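Local coordinates for protein histidine--tRNA ligase (Staphylococcus aureus, PDB 1QE0) that catalyses the ATP-dependent attachment of L-histidine to tRNA(His), releasing AMP and diphosphate, as a homodimeric class II aminoacyl-tRNA synthetase, at residues M270-N273 / A279-T282; K347-L352 / K361-R366; K36-P41 / V86-E91; D27-F32 / V147-Q152. One frame throughout, in Å; residues are numbered along the deposited sequence.

From the N terminus, helix 13-33 leads into strand 36-37, so the first segments of contacts 4 and 3 follow each other in the chain. Contact 3 closes first, when helix 82-91 returns to residues 36-41. It is nested inside the larger loop that contact 4 closes by bringing helix 137-153 against residues 27-32. Contact 1 then closes the short turn of the hairpin formed by strands 265-272 and 280-290, in the same sheet that strand 36-37 joins. Contact 2 comes last, in series, in the anticodon-binding domain, its centre about 48 Å from that of contact 1. Contacts 2, 3 and 4 all touch the second subunit; contact 1 does not.

Contact 1. Residues M270-N273 / A279-T282; sequences MMDN and AITT
M270 lies beside T282 in a non-hydrogen-bonded antiparallel pair, both side chains on the same face of the sheet. The methionine bends at its last torsion (chi3 65°), which carries CE across to the threonine, 3.6 Å from T282 CG2; a long flexible thioether can reach along a neighbouring strand in this way. Its CB packs more loosely on I280 CG1, at 4.3 Å. M271, next along, forms the hydrogen-bonded pair with T281. M271 N gives a nearly straight bond of 2.9 Å to T281 O (174° at the hydrogen), and T281 N returns one of 3.1 Å to M271 O. The M271 side chain leaves on the other face and leads away from the partner strand, toward L156, L159 and A316, a buried setting that suits an apolar chain. D272 returns to the face of M270 and pairs with I280; the two side chains run alongside each other, with D272 OD2 3.6 Å from I280 CD1. The D272 charge is met by a salt bridge from OD1 to K160 NZ on strand 159-165. At N273 the strand has ended, yet N273 N still bonds to A279 O at 2.7 Å. The asparagine amide suits the bend because it has both a donor and an acceptor: ND2 bonds to E320, while OD1 takes N275 N, the pairing that defines an Asx turn. The whole is the end of an antiparallel beta hairpin, here two neighbouring strands of the large sheet at the heart of the class II catalytic domain.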
loop_
_atom_site.group_PDB
_atom_site.type_symbol
_atom_site.label_atom_id
_atom_site.label_comp_id
_atom_site.label_asym_id
_atom_site.label_seq_id
_atom_site.Cartn_x
_atom_site.Cartn_y
_atom_site.Cartn_z
ATOM N N MET A 270 -16.004 -15.318 7.665
ATOM C CA MET A 270 -15.799 -16.457 6.803
ATOM C C MET A 270 -16.606 -16.461 5.528
ATOM O O MET A 270 -17.613 -15.762 5.384
ATOM C CB MET A 270 -15.874 -17.793 7.564
ATOM C CG MET A 270 -16.203 -17.691 9.042
ATOM S SD MET A 270 -15.678 -19.160 9.926
ATOM C CE MET A 270 -13.942 -19.035 9.706
ATOM N N MET A 271 -16.005 -17.133 4.555
ATOM C CA MET A 271 -16.507 -17.277 3.210
ATOM C C MET A 271 -16.924 -18.697 3.000
ATOM O O MET A 271 -16.163 -19.649 3.254
ATOM C CB MET A 271 -15.374 -16.918 2.232
ATOM C CG MET A 271 -15.424 -17.504 0.810
ATOM S SD MET A 271 -16.129 -16.391 -0.440
ATOM C CE MET A 271 -15.954 -14.829 0.326
ATOM N N ASP A 272 -18.172 -18.825 2.600
ATOM C CA ASP A 272 -18.738 -20.111 2.288
ATOM C C ASP A 272 -18.496 -20.222 0.785
ATOM O O ASP A 272 -19.083 -19.459 -0.003
ATOM C CB ASP A 272 -20.253 -20.115 2.553
ATOM C CG ASP A 272 -20.603 -20.063 4.030
ATOM O OD1 ASP A 272 -21.540 -19.302 4.387
ATOM O OD2 ASP A 272 -19.963 -20.803 4.814
ATOM N N ASN A 273 -17.568 -21.084 0.389
ATOM C CA ASN A 273 -17.314 -21.274 -1.029
ATOM C C ASN A 273 -16.848 -22.688 -1.334
ATOM O O ASN A 273 -15.718 -23.053 -1.022
ATOM C CB ASN A 273 -16.326 -20.245 -1.571
ATOM C CG ASN A 273 -16.395 -20.124 -3.081
ATOM O OD1 ASN A 273 -16.009 -21.062 -3.801
ATOM N ND2 ASN A 273 -16.911 -18.986 -3.577
ATOM N N ALA A 279 -14.646 -26.468 1.575
ATOM C CA ALA A 279 -15.696 -25.504 1.255
ATOM C C ALA A 279 -15.705 -24.183 2.033
ATOM O O ALA A 279 -16.335 -23.212 1.590
ATOM C CB ALA A 279 -17.075 -26.162 1.342
ATOM N N ILE A 280 -15.045 -24.121 3.186
ATOM C CA ILE A 280 -15.077 -22.882 3.936
ATOM C C ILE A 280 -13.688 -22.352 4.137
ATOM O O ILE A 280 -12.712 -23.127 4.166
ATOM C CB ILE A 280 -15.810 -23.054 5.291
ATOM C CG1 ILE A 280 -16.182 -21.701 5.868
ATOM C CG2 ILE A 280 -14.967 -23.805 6.288
ATOM C CD1 ILE A 280 -17.265 -21.792 6.909
ATOM N N THR A 281 -13.598 -21.024 4.207
ATOM C CA THR A 281 -12.328 -20.336 4.427
ATOM C C THR A 281 -12.538 -19.145 5.329
ATOM O O THR A 281 -13.592 -18.497 5.320
ATOM C CB THR A 281 -11.641 -19.843 3.089
ATOM O OG1 THR A 281 -11.239 -20.968 2.315
ATOM C CG2 THR A 281 -10.377 -19.034 3.373
ATOM N N THR A 282 -11.523 -18.888 6.132
ATOM C CA THR A 282 -11.532 -17.766 7.027
ATOM C C THR A 282 -10.864 -16.678 6.224
ATOM O O THR A 282 -9.734 -16.835 5.768
ATOM C CB THR A 282 -10.666 -18.042 8.213
ATOM O OG1 THR A 282 -10.956 -19.355 8.689
ATOM C CG2 THR A 282 -10.926 -17.036 9.291
#

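Contact 2. Residues K347-L352 / K361-R366; sequences KLLNHL and KDYLQR
Apolar packing makes this contact, and L349 supplies the helix's side of it. L349 points from helix 338-353 toward K361 and crosses its side chain at about a right angle. One methyl, L349 CD2, sits 3.4 Å from K361 CG and 3.7 Å from K361 CB, so the leucine rests on the aliphatic part of the lysine. The same methyl meets Y363 OH at 3.7 Å. A branched leucine suits this buried spot, and lysine can lend its methylenes here while sending its charge away.

The polar ends are satisfied by other partners. With chi1 at 69° and two further bends near its end, K361 turns NZ to a salt bridge with D342, adding a weak bond of 3.2 Å to D362 O. Y363 OH hydrogen-bonds to E142 of the second subunit.

Within the loop, D362 turns from the helix and is held to R366 by one backbone hydrogen bond and one salt bridge: R366 N reaches D362 OD1 at 3.1 Å, on the syn lone pair, and R366 NE meets D362 OD2 at 2.8 Å, tilted 33° out of the carboxylate plane. The short aspartate side chain keeps the carboxylate close to the main chain.

Helix 338-353 connects strand 332-336 to its parallel neighbour 359-361, a beta-alpha-beta crossover of the anticodon-binding domain. L348 and L349 pack on I334 of strand 332-336, and the loop runs on into helix 368-377.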
loop_
_atom_site.group_PDB
_atom_site.type_symbol
_atom_site.label_atom_id
_atom_site.label_comp_id
_atom_site.label_asym_id
_atom_site.label_seq_id
_atom_site.Cartn_x
_atom_site.Cartn_y
_atom_site.Cartn_z
ATOM N N LYS A 347 7.143 14.713 -29.592
ATOM C CA LYS A 347 6.662 15.900 -28.914
ATOM C C LYS A 347 5.200 15.643 -28.510
ATOM O O LYS A 347 4.811 15.889 -27.372
ATOM C CB LYS A 347 6.693 17.109 -29.844
ATOM C CG LYS A 347 7.985 17.352 -30.619
ATOM C CD LYS A 347 7.828 18.608 -31.479
ATOM C CE LYS A 347 8.923 18.737 -32.502
ATOM N NZ LYS A 347 8.675 17.993 -33.756
ATOM N N LEU A 348 4.405 15.116 -29.439
ATOM C CA LEU A 348 2.983 14.806 -29.200
ATOM C C LEU A 348 2.750 13.981 -27.933
ATOM O O LEU A 348 1.907 14.308 -27.111
ATOM C CB LEU A 348 2.390 14.059 -30.399
ATOM C CG LEU A 348 0.890 13.723 -30.389
ATOM C CD1 LEU A 348 0.068 14.998 -30.250
ATOM C CD2 LEU A 348 0.477 12.996 -31.660
ATOM N N LEU A 349 3.495 12.895 -27.809
ATOM C CA LEU A 349 3.433 11.982 -26.679
ATOM C C LEU A 349 3.713 12.722 -25.389
ATOM O O LEU A 349 3.024 12.547 -24.393
ATOM C CB LEU A 349 4.501 10.945 -26.865
ATOM C CG LEU A 349 4.044 9.557 -26.656
ATOM C CD1 LEU A 349 2.782 9.428 -27.351
ATOM C CD2 LEU A 349 5.064 8.633 -27.258
ATOM N N ASN A 350 4.797 13.482 -25.392
ATOM C CA ASN A 350 5.199 14.264 -24.245
ATOM C C ASN A 350 4.027 15.177 -23.901
ATOM O O ASN A 350 3.676 15.362 -22.737
ATOM C CB ASN A 350 6.419 15.072 -24.653
ATOM C CG ASN A 350 6.650 16.285 -23.789
ATOM O OD1 ASN A 350 6.938 16.154 -22.596
ATOM N ND2 ASN A 350 6.562 17.483 -24.393
ATOM N N HIS A 351 3.338 15.652 -24.933
ATOM C CA HIS A 351 2.198 16.553 -24.752
ATOM C C HIS A 351 1.026 15.894 -24.066
ATOM O O HIS A 351 0.486 16.379 -23.078
ATOM C CB HIS A 351 1.716 17.088 -26.098
ATOM C CG HIS A 351 1.377 18.542 -26.060
ATOM N ND1 HIS A 351 0.086 19.017 -25.858
ATOM C CD2 HIS A 351 2.196 19.617 -26.043
ATOM C CE1 HIS A 351 0.142 20.324 -25.706
ATOM N NE2 HIS A 351 1.406 20.718 -25.812
ATOM N N LEU A 352 0.594 14.811 -24.669
ATOM C CA LEU A 352 -0.517 14.072 -24.163
ATOM C C LEU A 352 -0.231 13.630 -22.741
ATOM O O LEU A 352 -1.029 13.908 -21.874
ATOM C CB LEU A 352 -0.789 12.878 -25.069
ATOM C CG LEU A 352 -1.167 13.178 -26.520
ATOM C CD1 LEU A 352 -1.185 11.907 -27.254
ATOM C CD2 LEU A 352 -2.492 13.837 -26.623
ATOM N N LYS A 361 3.578 5.215 -28.328
ATOM C CA LYS A 361 3.865 5.149 -29.744
ATOM C C LYS A 361 4.656 3.885 -30.012
ATOM O O LYS A 361 4.755 3.013 -29.150
ATOM C CB LYS A 361 4.637 6.398 -30.181
ATOM C CG LYS A 361 6.057 6.497 -29.642
ATOM C CD LYS A 361 6.791 7.752 -30.103
ATOM C CE LYS A 361 7.015 7.741 -31.590
ATOM N NZ LYS A 361 7.801 6.566 -31.918
ATOM N N ASP A 362 5.205 3.765 -31.214
ATOM C CA ASP A 362 5.965 2.572 -31.565
ATOM C C ASP A 362 7.472 2.742 -31.660
ATOM O O ASP A 362 7.996 3.431 -32.542
ATOM C CB ASP A 362 5.439 1.976 -32.862
ATOM C CG ASP A 362 6.261 0.807 -33.336
ATOM O OD1 ASP A 362 6.851 0.944 -34.431
ATOM O OD2 ASP A 362 6.321 -0.229 -32.611
ATOM N N TYR A 363 8.164 2.157 -30.695
ATOM C CA TYR A 363 9.611 2.143 -30.700
ATOM C C TYR A 363 9.811 0.884 -31.549
ATOM O O TYR A 363 8.878 0.509 -32.255
ATOM C CB TYR A 363 10.062 2.024 -29.264
ATOM C CG TYR A 363 9.549 3.211 -28.461
ATOM C CD1 TYR A 363 9.988 4.498 -28.748
ATOM C CD2 TYR A 363 8.581 3.061 -27.473
ATOM C CE1 TYR A 363 9.479 5.598 -28.086
ATOM C CE2 TYR A 363 8.064 4.170 -26.803
ATOM C CZ TYR A 363 8.519 5.433 -27.123
ATOM O OH TYR A 363 7.994 6.544 -26.534
ATOM N N LEU A 364 10.963 0.239 -31.614
ATOM C CA LEU A 364 10.992 -0.987 -32.477
ATOM C C LEU A 364 10.719 -0.850 -34.017
ATOM O O LEU A 364 10.810 -1.836 -34.746
ATOM C CB LEU A 364 10.020 -2.064 -31.925
ATOM C CG LEU A 364 10.482 -3.318 -31.171
ATOM C CD1 LEU A 364 11.120 -3.002 -29.845
ATOM C CD2 LEU A 364 9.294 -4.171 -30.939
ATOM N N GLN A 365 10.347 0.339 -34.486
ATOM C CA GLN A 365 10.088 0.591 -35.906
ATOM C C GLN A 365 9.482 -0.557 -36.703
ATOM O O GLN A 365 10.215 -1.294 -37.366
ATOM C CB GLN A 365 11.380 0.999 -36.611
ATOM C CG GLN A 365 11.950 2.327 -36.187
ATOM C CD GLN A 365 13.393 2.491 -36.632
ATOM O OE1 GLN A 365 13.854 3.602 -36.878
ATOM N NE2 GLN A 365 14.114 1.388 -36.736
ATOM N N ARG A 366 8.158 -0.716 -36.659
ATOM C CA ARG A 366 7.507 -1.779 -37.426
ATOM C C ARG A 366 6.508 -1.302 -38.454
ATOM O O ARG A 366 6.234 -0.117 -38.562
ATOM C CB ARG A 366 6.889 -2.854 -36.523
ATOM C CG ARG A 366 6.252 -2.381 -35.266
ATOM C CD ARG A 366 6.276 -3.478 -34.188
ATOM N NE ARG A 366 5.889 -2.933 -32.888
ATOM C CZ ARG A 366 5.923 -3.573 -31.721
ATOM N NH1 ARG A 366 5.549 -2.920 -30.634
ATOM N NH2 ARG A 366 6.276 -4.846 -31.626
#

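Contact 3. Residues K36-P41 / V86-E91; sequences KEIRTP and VRSYIE
I38 reaches S88 through a single methyl. Its CB, on a bond directed toward helix 82-91, is still 6.0 Å from S88 OG. CG1 lies anti to the backbone N (chi1 -177°) and the next torsion is also extended, giving a straight chain that carries each successive atom nearer the helix: CG1 comes to 4.6 Å from S88 OG, and CD1 closes to 3.5 Å from that oxygen and 3.8 Å from S88 CB. An unbranched end on a beta-branched residue suits this buried reach, while a small serine lets the helix accept the methyl. S88 OG is itself hydrogen-bonded to D10 of the second subunit.

A second touch is lighter: P41 CD lies at the edge of the R87 guanidinium, 4.2 Å from NH1. R87 has much charge around it, with salt bridges to E44, to D10 of the second subunit and, within its own helix, to E91 (R87 NH2 to E91 OE2 3.4 Å).

Helix then strand then proline at a dimer interface is consistent with motif 1 of class II synthetases. The backbone of I38 bonds to Y105 on strand 102-111, the parallel neighbour of strand 36-37, while its side chain also packs on V85 of helix 82-91.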
loop_
_atom_site.group_PDB
_atom_site.type_symbol
_atom_site.label_atom_id
_atom_site.label_comp_id
_atom_site.label_asym_id
_atom_site.label_seq_id
_atom_site.Cartn_x
_atom_site.Cartn_y
_atom_site.Cartn_z
ATOM N N LYS A 36 -5.277 5.659 10.761
ATOM C CA LYS A 36 -4.106 6.208 10.087
ATOM C C LYS A 36 -3.039 5.144 9.797
ATOM O O LYS A 36 -2.814 4.260 10.614
ATOM C CB LYS A 36 -3.536 7.313 10.950
ATOM C CG LYS A 36 -4.583 8.226 11.584
ATOM C CD LYS A 36 -5.362 9.089 10.589
ATOM C CE LYS A 36 -6.238 10.107 11.320
ATOM N NZ LYS A 36 -7.115 10.895 10.396
ATOM N N GLU A 37 -2.357 5.262 8.656
ATOM C CA GLU A 37 -1.361 4.274 8.250
ATOM C C GLU A 37 -0.002 4.407 8.884
ATOM O O GLU A 37 0.531 5.493 8.972
ATOM C CB GLU A 37 -1.158 4.274 6.744
ATOM C CG GLU A 37 -0.318 3.080 6.306
ATOM C CD GLU A 37 0.094 3.106 4.849
ATOM O OE1 GLU A 37 0.170 4.185 4.235
ATOM O OE2 GLU A 37 0.388 2.028 4.319
ATOM N N ILE A 38 0.572 3.289 9.296
ATOM C CA ILE A 38 1.888 3.306 9.896
ATOM C C ILE A 38 2.656 2.240 9.113
ATOM O O ILE A 38 2.067 1.268 8.650
ATOM C CB ILE A 38 1.812 2.963 11.409
ATOM C CG1 ILE A 38 3.187 3.050 12.081
ATOM C CG2 ILE A 38 1.227 1.567 11.618
ATOM C CD1 ILE A 38 3.135 2.642 13.540
ATOM N N ARG A 39 3.943 2.471 8.885
ATOM C CA ARG A 39 4.783 1.556 8.147
ATOM C C ARG A 39 6.003 1.296 8.986
ATOM O O ARG A 39 6.822 2.163 9.212
ATOM C CB ARG A 39 5.213 2.177 6.841
ATOM C CG ARG A 39 4.112 2.866 6.106
ATOM C CD ARG A 39 4.401 2.915 4.637
ATOM N NE ARG A 39 3.264 3.455 3.922
ATOM C CZ ARG A 39 3.349 3.920 2.694
ATOM N NH1 ARG A 39 4.517 3.887 2.085
ATOM N NH2 ARG A 39 2.297 4.459 2.094
ATOM N N THR A 40 6.085 0.083 9.474
ATOM C CA THR A 40 7.146 -0.401 10.337
ATOM C C THR A 40 8.229 -1.017 9.433
ATOM O O THR A 40 7.972 -1.309 8.267
ATOM C CB THR A 40 6.457 -1.479 11.216
ATOM O OG1 THR A 40 5.854 -0.830 12.326
ATOM C CG2 THR A 40 7.366 -2.647 11.620
ATOM N N PRO A 41 9.464 -1.151 9.922
ATOM C CA PRO A 41 10.542 -1.746 9.116
ATOM C C PRO A 41 10.246 -3.215 8.789
ATOM O O PRO A 41 9.446 -3.877 9.470
ATOM C CB PRO A 41 11.748 -1.639 10.040
ATOM C CG PRO A 41 11.426 -0.396 10.805
ATOM C CD PRO A 41 9.992 -0.562 11.153
ATOM N N VAL A 86 2.775 -2.318 18.095
ATOM C CA VAL A 86 2.910 -2.107 19.538
ATOM C C VAL A 86 4.298 -1.563 19.894
ATOM O O VAL A 86 4.439 -0.646 20.710
ATOM C CB VAL A 86 2.587 -3.402 20.328
ATOM C CG1 VAL A 86 3.074 -3.325 21.762
ATOM C CG2 VAL A 86 1.090 -3.647 20.274
ATOM N N ARG A 87 5.330 -2.091 19.253
ATOM C CA ARG A 87 6.689 -1.631 19.519
ATOM C C ARG A 87 6.826 -0.150 19.125
ATOM O O ARG A 87 7.542 0.611 19.777
ATOM C CB ARG A 87 7.705 -2.506 18.779
ATOM C CG ARG A 87 9.123 -2.234 19.182
ATOM C CD ARG A 87 9.926 -1.707 18.022
ATOM N NE ARG A 87 9.517 -0.372 17.601
ATOM C CZ ARG A 87 9.365 -0.018 16.325
ATOM N NH1 ARG A 87 9.589 -0.902 15.360
ATOM N NH2 ARG A 87 9.012 1.218 16.003
ATOM N N SER A 88 6.119 0.267 18.079
ATOM C CA SER A 88 6.167 1.661 17.661
ATOM C C SER A 88 5.346 2.541 18.598
ATOM O O SER A 88 5.721 3.679 18.881
ATOM C CB SER A 88 5.649 1.813 16.242
ATOM O OG SER A 88 5.778 3.170 15.850
ATOM N N TYR A 89 4.180 2.035 18.990
ATOM C CA TYR A 89 3.258 2.716 19.888
ATOM C C TYR A 89 3.996 3.001 21.191
ATOM O O TYR A 89 3.942 4.110 21.728
ATOM C CB TYR A 89 2.026 1.822 20.120
ATOM C CG TYR A 89 1.072 2.266 21.196
ATOM C CD1 TYR A 89 -0.152 2.832 20.876
ATOM C CD2 TYR A 89 1.382 2.097 22.543
ATOM C CE1 TYR A 89 -1.038 3.218 21.853
ATOM C CE2 TYR A 89 0.485 2.487 23.548
ATOM C CZ TYR A 89 -0.715 3.047 23.186
ATOM O OH TYR A 89 -1.587 3.472 24.155
ATOM N N ILE A 90 4.712 2.009 21.691
ATOM C CA ILE A 90 5.460 2.196 22.931
ATOM C C ILE A 90 6.623 3.189 22.740
ATOM O O ILE A 90 6.681 4.248 23.387
ATOM C CB ILE A 90 5.982 0.849 23.484
ATOM C CG1 ILE A 90 4.802 -0.019 23.970
ATOM C CG2 ILE A 90 6.957 1.104 24.615
ATOM C CD1 ILE A 90 5.070 -1.517 24.038
ATOM N N GLU A 91 7.504 2.878 21.795
ATOM C CA GLU A 91 8.658 3.712 21.503
ATOM C C GLU A 91 8.316 5.183 21.262
ATOM O O GLU A 91 9.073 6.056 21.656
ATOM C CB GLU A 91 9.398 3.142 20.307
ATOM C CG GLU A 91 10.814 3.670 20.158
ATOM C CD GLU A 91 11.577 3.011 19.019
ATOM O OE1 GLU A 91 12.649 2.420 19.254
ATOM O OE2 GLU A 91 11.100 3.087 17.877
#

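Contact 4. Residues D27-F32 / V147-Q152; sequences DELMTF and VMHIYQ
L29 and I150 are the closest backbone points between helical segments 27-32 and 147-152, which run roughly antiparallel, their axes at 144° and 10.8 Å apart at closest. L29 points toward helix 137-153 and divides its two methyls. L29 CD1 sits over one face of the H149 ring, offset toward the rim and 4.1 Å from H149 CE1, whereas L29 CD2 lies 4.1 Å from I150 CA and 4.3 Å from I150 CG1. A leucine fork is well matched to two adjoining residues of a helix. M30 starts out pointing away, but bends at its first two torsions bring its CE back to I150 CD1, at 4.3 Å; the flexible thioether makes this detour possible.

H149 suits a place that is partly apolar and partly polar. With CG anti to the backbone N (chi1 -166°), its ring extends toward helix 13-33, where ND1 is hydrogen-bonded to Y33 OH. The ring also stacks with H354 of the second subunit.

Helix 137-153 is thus held between helix 13-33 and the sheet of the catalytic domain: I150 also packs on F306 and L308 of strand 302-309, and V147 and Y151 rest on L269 of strand 265-272.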
loop_
_atom_site.group_PDB
_atom_site.type_symbol
_atom_site.label_atom_id
_atom_site.label_comp_id
_atom_site.label_asym_id
_atom_site.label_seq_id
_atom_site.Cartn_x
_atom_site.Cartn_y
_atom_site.Cartn_z
ATOM N N ASP A 27 -7.292 2.023 1.696
ATOM C CA ASP A 27 -6.827 3.293 2.219
ATOM C C ASP A 27 -7.998 4.259 2.323
ATOM O O ASP A 27 -8.061 5.051 3.263
ATOM C CB ASP A 27 -5.732 3.860 1.318
ATOM C CG ASP A 27 -4.485 2.989 1.291
ATOM O OD1 ASP A 27 -4.260 2.170 2.207
ATOM O OD2 ASP A 27 -3.711 3.117 0.340
ATOM N N GLU A 28 -8.934 4.173 1.377
ATOM C CA GLU A 28 -10.113 5.043 1.370
ATOM C C GLU A 28 -11.052 4.695 2.483
ATOM O O GLU A 28 -11.530 5.569 3.184
ATOM C CB GLU A 28 -10.876 4.920 0.080
ATOM C CG GLU A 28 -10.090 5.337 -1.124
ATOM C CD GLU A 28 -10.926 5.319 -2.378
ATOM O OE1 GLU A 28 -12.183 5.228 -2.259
ATOM O OE2 GLU A 28 -10.322 5.405 -3.475
ATOM N N LEU A 29 -11.381 3.417 2.596
ATOM C CA LEU A 29 -12.260 2.950 3.659
ATOM C C LEU A 29 -11.683 3.406 5.018
ATOM O O LEU A 29 -12.429 3.896 5.867
ATOM C CB LEU A 29 -12.383 1.415 3.638
ATOM C CG LEU A 29 -13.508 0.622 2.955
ATOM C CD1 LEU A 29 -14.378 1.507 2.152
ATOM C CD2 LEU A 29 -12.935 -0.476 2.103
ATOM N N MET A 30 -10.364 3.309 5.211
ATOM C CA MET A 30 -9.755 3.709 6.490
ATOM C C MET A 30 -9.967 5.189 6.759
ATOM O O MET A 30 -10.012 5.647 7.903
ATOM C CB MET A 30 -8.259 3.372 6.543
ATOM C CG MET A 30 -7.955 1.891 6.443
ATOM S SD MET A 30 -8.807 0.884 7.663
ATOM C CE MET A 30 -10.183 0.401 6.685
ATOM N N THR A 31 -10.099 5.930 5.685
ATOM C CA THR A 31 -10.324 7.353 5.744
ATOM C C THR A 31 -11.682 7.660 6.405
ATOM O O THR A 31 -11.790 8.509 7.287
ATOM C CB THR A 31 -10.201 7.862 4.323
ATOM O OG1 THR A 31 -8.870 8.300 4.122
ATOM C CG2 THR A 31 -11.173 8.921 3.994
ATOM N N PHE A 32 -12.690 6.872 6.051
ATOM C CA PHE A 32 -14.040 7.026 6.573
ATOM C C PHE A 32 -14.072 6.632 8.044
ATOM O O PHE A 32 -14.831 7.185 8.825
ATOM C CB PHE A 32 -15.021 6.129 5.792
ATOM C CG PHE A 32 -14.962 6.289 4.318
ATOM C CD1 PHE A 32 -15.415 5.293 3.500
ATOM C CD2 PHE A 32 -14.420 7.425 3.731
ATOM C CE1 PHE A 32 -15.319 5.420 2.096
ATOM C CE2 PHE A 32 -14.321 7.556 2.333
ATOM C CZ PHE A 32 -14.774 6.551 1.526
ATOM N N VAL A 147 -14.759 -4.692 9.362
ATOM C CA VAL A 147 -14.291 -5.930 8.759
ATOM C C VAL A 147 -15.367 -6.432 7.804
ATOM O O VAL A 147 -15.057 -7.039 6.792
ATOM C CB VAL A 147 -13.863 -6.988 9.818
ATOM C CG1 VAL A 147 -14.997 -7.325 10.719
ATOM C CG2 VAL A 147 -13.362 -8.252 9.145
ATOM N N MET A 148 -16.623 -6.076 8.067
ATOM C CA MET A 148 -17.716 -6.482 7.201
ATOM C C MET A 148 -17.740 -5.559 5.996
ATOM O O MET A 148 -17.893 -5.992 4.844
ATOM C CB MET A 148 -19.031 -6.361 7.942
ATOM C CG MET A 148 -20.036 -7.363 7.487
ATOM S SD MET A 148 -19.550 -8.977 8.053
ATOM C CE MET A 148 -21.133 -9.722 8.133
ATOM N N HIS A 149 -17.563 -4.274 6.266
ATOM C CA HIS A 149 -17.570 -3.275 5.228
ATOM C C HIS A 149 -16.461 -3.561 4.207
ATOM O O HIS A 149 -16.713 -3.572 3.001
ATOM C CB HIS A 149 -17.409 -1.896 5.857
ATOM C CG HIS A 149 -17.728 -0.748 4.962
ATOM N ND1 HIS A 149 -17.578 0.563 5.304
ATOM C CD2 HIS A 149 -18.181 -0.724 3.672
ATOM C CE1 HIS A 149 -17.905 1.351 4.311
ATOM N NE2 HIS A 149 -18.273 0.594 3.302
ATOM N N ILE A 150 -15.244 -3.817 4.673
ATOM C CA ILE A 150 -14.127 -4.066 3.750
ATOM C C ILE A 150 -14.503 -5.056 2.659
ATOM O O ILE A 150 -14.542 -4.701 1.471
ATOM C CB ILE A 150 -12.862 -4.564 4.499
ATOM C CG1 ILE A 150 -12.215 -3.386 5.221
ATOM C CG2 ILE A 150 -11.876 -5.228 3.541
ATOM C CD1 ILE A 150 -11.260 -3.797 6.316
ATOM N N TYR A 151 -14.841 -6.275 3.082
ATOM C CA TYR A 151 -15.199 -7.349 2.177
ATOM C C TYR A 151 -16.450 -7.081 1.372
ATOM O O TYR A 151 -16.507 -7.409 0.186
ATOM C CB TYR A 151 -15.324 -8.643 2.935
ATOM C CG TYR A 151 -14.016 -9.101 3.442
ATOM C CD1 TYR A 151 -13.153 -9.793 2.626
ATOM C CD2 TYR A 151 -13.638 -8.856 4.724
ATOM C CE1 TYR A 151 -11.933 -10.241 3.084
ATOM C CE2 TYR A 151 -12.416 -9.298 5.205
ATOM C CZ TYR A 151 -11.570 -9.994 4.379
ATOM O OH TYR A 151 -10.371 -10.464 4.863
ATOM N N GLN A 152 -17.457 -6.475 1.977
ATOM C CA GLN A 152 -18.652 -6.191 1.201
ATOM C C GLN A 152 -18.385 -5.110 0.175
ATOM O O GLN A 152 -19.023 -5.072 -0.856
ATOM C CB GLN A 152 -19.807 -5.766 2.093
ATOM C CG GLN A 152 -20.295 -6.841 3.068
ATOM C CD GLN A 152 -21.616 -6.464 3.704
ATOM O OE1 GLN A 152 -21.778 -5.345 4.204
ATOM N NE2 GLN A 152 -22.578 -7.380 3.672
#